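Local coordinates for protein plu4264 (PDB 4MV2) that is of unknown function but binds a nickel ion in a cupin fold, consistent with a metal-dependent enzyme, at residues G36-V41 and H101-W106. Sequence-based numbering, arbitrary orientation. Where two conformers were deposited one is given.
Sequences GAWCIV and HFYTIW
With CG turned anti to the backbone N in Trp38 (chi1 -172°) and anti to the carbonyl carbon in His101 (chi1 -62°), the two rings meet rim to rim, and Trp38 NE1 donates to His101 ND1 at 3.0 Å. NE1 lies in the imidazole plane and ND1 in the indole plane, although the two planes stand at 87°; the bond helps set the imidazole's rotation, with ND1 as the acceptor and so probably unprotonated. Ile40 CG1 sits over one face of that imidazole, 3.5 Å from His101 ND1. On the same side of the sheet, the Tyr103 ring leans over the backbone of Gly36 and Ala37: Ala37 O is above its centre, and Trp38 CB is 3.8 Å from Tyr103 CE1.

These are adjacent antiparallel strands of the cupin beta-barrel. Backbone bonds pair Ala37 with Thr104 and Cys39 with Phe102, the shortest running from Cys39 N to Phe102 O at 2.8 Å. The Trp38 side faces the second subunit, whose Val60 packs on Trp38 and Leu81 on Tyr103.

On the other face, the Phe102 ring lies with one face against Cys39 CB, which is 3.6 Å from Phe102 CE1. Cys39 SG reaches the ring obliquely and touches Thr104 CG2 at 4.0 Å. Thr104 OG1 hydrogen-bonds OE2 of Glu56, a nickel ligand, which makes Thr104 a second-shell residue of the metal site. At the far end Trp106 lays its indole face over Gly36 N.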
ATOM      1  N   GLY A  36      -1.317   0.428   8.428  1.00 13.36           N
ATOM      2  CA  GLY A  36      -1.113   1.294   7.264  1.00 14.04           C
ATOM      3  C   GLY A  36      -1.742   2.650   7.424  1.00 12.47           C
ATOM      4  O   GLY A  36      -2.586   2.861   8.271  1.00 12.99           O
ATOM      5  N   ALA A  37      -1.323   3.564   6.565  1.00 11.10           N
ATOM      6  CA  ALA A  37      -1.971   4.869   6.488  1.00 10.90           C
ATOM      7  C   ALA A  37      -1.698   5.536   5.161  1.00 10.26           C
ATOM      8  O   ALA A  37      -0.604   5.475   4.632  1.00 10.67           O
ATOM      9  CB  ALA A  37      -1.511   5.769   7.594  1.00 11.31           C
ATOM     10  N   TRP A  38      -2.721   6.208   4.659  1.00 10.91           N
ATOM     11  CA  TRP A  38      -2.550   7.152   3.550  1.00  9.71           C
ATOM     12  C   TRP A  38      -2.131   8.490   4.169  1.00 10.29           C
ATOM     13  O   TRP A  38      -2.843   9.034   5.016  1.00 11.55           O
ATOM     14  CB  TRP A  38      -3.861   7.346   2.775  1.00  9.90           C
ATOM     15  CG  TRP A  38      -3.735   8.147   1.502  1.00  9.76           C
ATOM     16  CD1 TRP A  38      -3.342   9.467   1.372  1.00  9.34           C
ATOM     17  CD2 TRP A  38      -4.010   7.687   0.185  1.00  9.07           C
ATOM     18  NE1 TRP A  38      -3.378   9.829   0.056  1.00 10.11           N
ATOM     19  CE2 TRP A  38      -3.765   8.755  -0.693  1.00  9.12           C
ATOM     20  CE3 TRP A  38      -4.438   6.464  -0.335  1.00  9.84           C
ATOM     21  CZ2 TRP A  38      -3.957   8.649  -2.058  1.00  9.48           C
ATOM     22  CZ3 TRP A  38      -4.615   6.341  -1.674  1.00  9.49           C
ATOM     23  CH2 TRP A  38      -4.389   7.432  -2.539  1.00  9.71           C
ATOM     24  N   CYS A  39      -1.012   9.041   3.703  1.00  9.08           N
ATOM     25  CA  CYS A  39      -0.435  10.247   4.281  1.00  9.64           C
ATOM     26  C   CYS A  39      -0.247  11.318   3.221  1.00  9.25           C
ATOM     27  O   CYS A  39       0.134  11.041   2.085  1.00 10.01           O
ATOM     28  CB  CYS A  39       0.939   9.913   4.842  1.00 10.92           C
ATOM     29  SG  CYS A  39       0.908   8.698   6.187  1.00 13.61           S
ATOM     30  N   ILE A  40      -0.499  12.544   3.636  1.00  9.38           N
ATOM     31  CA  ILE A  40      -0.282  13.717   2.800  1.00  9.24           C
ATOM     32  C   ILE A  40       0.574  14.701   3.541  1.00  9.36           C
ATOM     33  O   ILE A  40       0.257  15.134   4.660  1.00 10.27           O
ATOM     34  CB  ILE A  40      -1.588  14.433   2.368  1.00  9.69           C
ATOM     35  CG1 ILE A  40      -2.554  13.484   1.681  1.00 11.17           C
ATOM     36  CG2 ILE A  40      -1.210  15.597   1.439  1.00 11.30           C
ATOM     37  CD1 ILE A  40      -3.921  14.116   1.409  1.00 12.43           C
ATOM     38  N   VAL A  41       1.701  15.024   2.919  1.00  9.85           N
ATOM     39  CA  VAL A  41       2.565  16.120   3.387  1.00 10.70           C
ATOM     40  C   VAL A  41       2.182  17.331   2.555  1.00  9.70           C
ATOM     41  O   VAL A  41       2.344  17.337   1.336  1.00 10.35           O
ATOM     42  CB  VAL A  41       4.059  15.786   3.328  1.00 11.61           C
ATOM     43  CG1 VAL A  41       4.879  16.966   3.892  1.00 12.36           C
ATOM     44  CG2 VAL A  41       4.378  14.513   4.109  1.00 12.65           C
ATOM     45  N   HIS A 101       1.620  12.736  -1.614  1.00  8.96           N
ATOM     46  CA  HIS A 101       0.877  11.609  -1.087  1.00  8.99           C
ATOM     47  C   HIS A 101       1.732  10.351  -1.074  1.00  9.78           C
ATOM     48  O   HIS A 101       2.407  10.030  -2.065  1.00  9.49           O
ATOM     49  CB  HIS A 101      -0.326  11.273  -1.976  1.00  9.02           C
ATOM     50  CG  HIS A 101      -1.354  12.335  -2.117  1.00  8.77           C
ATOM     51  ND1 HIS A 101      -2.621  12.169  -1.613  1.00  9.34           N
ATOM     52  CD2 HIS A 101      -1.338  13.540  -2.751  1.00  9.53           C
ATOM     53  CE1 HIS A 101      -3.345  13.224  -1.932  1.00  9.80           C
ATOM     54  NE2 HIS A 101      -2.594  14.059  -2.642  1.00  9.94           N
ATOM     55  N   PHE A 102       1.628   9.586   0.007  1.00  9.94           N
ATOM     56  CA  PHE A 102       2.258   8.260   0.055  1.00  9.52           C
ATOM     57  C   PHE A 102       1.448   7.382   0.983  1.00 10.15           C
ATOM     58  O   PHE A 102       0.734   7.885   1.850  1.00 10.60           O
ATOM     59  CB  PHE A 102       3.741   8.359   0.501  1.00 10.01           C
ATOM     60  CG  PHE A 102       3.956   8.811   1.914  1.00 10.26           C
ATOM     61  CD1 PHE A 102       3.947  10.148   2.248  1.00 11.05           C
ATOM     62  CD2 PHE A 102       4.278   7.889   2.902  1.00 10.33           C
ATOM     63  CE1 PHE A 102       4.198  10.548   3.542  1.00 11.69           C
ATOM     64  CE2 PHE A 102       4.505   8.298   4.167  1.00 12.11           C
ATOM     65  CZ  PHE A 102       4.477   9.636   4.479  1.00 11.49           C
ATOM     66  N   TYR A 103       1.570   6.068   0.813  1.00  9.64           N
ATOM     67  CA  TYR A 103       0.983   5.096   1.712  1.00  9.82           C
ATOM     68  C   TYR A 103       2.111   4.469   2.493  1.00 10.23           C
ATOM     69  O   TYR A 103       3.112   4.091   1.929  1.00 12.20           O
ATOM     70  CB  TYR A 103       0.160   4.025   0.934  1.00  9.92           C
ATOM     71  CG  TYR A 103      -0.944   3.456   1.786  1.00  9.80           C
ATOM     72  CD1 TYR A 103      -2.183   4.034   1.810  1.00 10.43           C
ATOM     73  CD2 TYR A 103      -0.727   2.379   2.647  1.00 10.46           C
ATOM     74  CE1 TYR A 103      -3.211   3.591   2.663  1.00 10.69           C
ATOM     75  CE2 TYR A 103      -1.715   1.926   3.489  1.00 11.26           C
ATOM     76  CZ  TYR A 103      -2.943   2.552   3.528  1.00 10.54           C
ATOM     77  OH  TYR A 103      -3.878   2.090   4.403  1.00 13.15           O
ATOM     78  N   THR A 104       1.946   4.376   3.800  1.00  9.97           N
ATOM     79  CA  THR A 104       2.915   3.664   4.635  1.00 10.55           C
ATOM     80  C   THR A 104       2.272   2.387   5.156  1.00 11.24           C
ATOM     81  O   THR A 104       1.111   2.351   5.508  1.00 11.66           O
ATOM     82  CB  THR A 104       3.468   4.494   5.780  1.00 12.91           C
ATOM     83  OG1 THR A 104       4.328   3.652   6.512  1.00 15.03           O
ATOM     84  CG2 THR A 104       2.405   5.074   6.676  1.00 14.64           C
ATOM     85  N   ILE A 105       3.063   1.328   5.143  0.60 10.98           N
ATOM     86  CA  ILE A 105       2.723   0.044   5.723  0.60 11.76           C
ATOM     87  C   ILE A 105       3.822  -0.302   6.715  0.60 11.92           C
ATOM     88  O   ILE A 105       4.980  -0.265   6.380  0.60 11.73           O
ATOM     89  CB  ILE A 105       2.591  -1.056   4.645  0.60 13.27           C
ATOM     90  CG1 ILE A 105       1.479  -0.690   3.658  0.60 15.30           C
ATOM     91  CG2 ILE A 105       2.349  -2.412   5.300  0.60 13.11           C
ATOM     92  CD1 ILE A 105       1.371  -1.623   2.489  0.60 17.34           C
ATOM     93  N   TRP A 106       3.439  -0.673   7.933  1.00 12.17           N
ATOM     94  CA  TRP A 106       4.403  -1.009   8.986  1.00 13.08           C
ATOM     95  C   TRP A 106       4.021  -2.333   9.630  1.00 13.66           C
ATOM     96  O   TRP A 106       2.857  -2.720   9.636  1.00 14.25           O
ATOM     97  CB  TRP A 106       4.505   0.124  10.011  1.00 14.38           C
ATOM     98  CG  TRP A 106       3.285   0.388  10.815  1.00 14.56           C
ATOM     99  CD1 TRP A 106       2.963  -0.174  12.004  1.00 17.45           C
ATOM    100  CD2 TRP A 106       2.241   1.324  10.525  1.00 14.90           C
ATOM    101  NE1 TRP A 106       1.790   0.316  12.459  1.00 17.45           N
ATOM    102  CE2 TRP A 106       1.330   1.259  11.585  1.00 15.65           C
ATOM    103  CE3 TRP A 106       2.000   2.218   9.483  1.00 16.23           C
ATOM    104  CZ2 TRP A 106       0.188   2.033  11.633  1.00 15.95           C
ATOM    105  CZ3 TRP A 106       0.866   2.980   9.532  1.00 17.43           C
ATOM    106  CH2 TRP A 106      -0.031   2.882  10.603  1.00 17.25           C
TER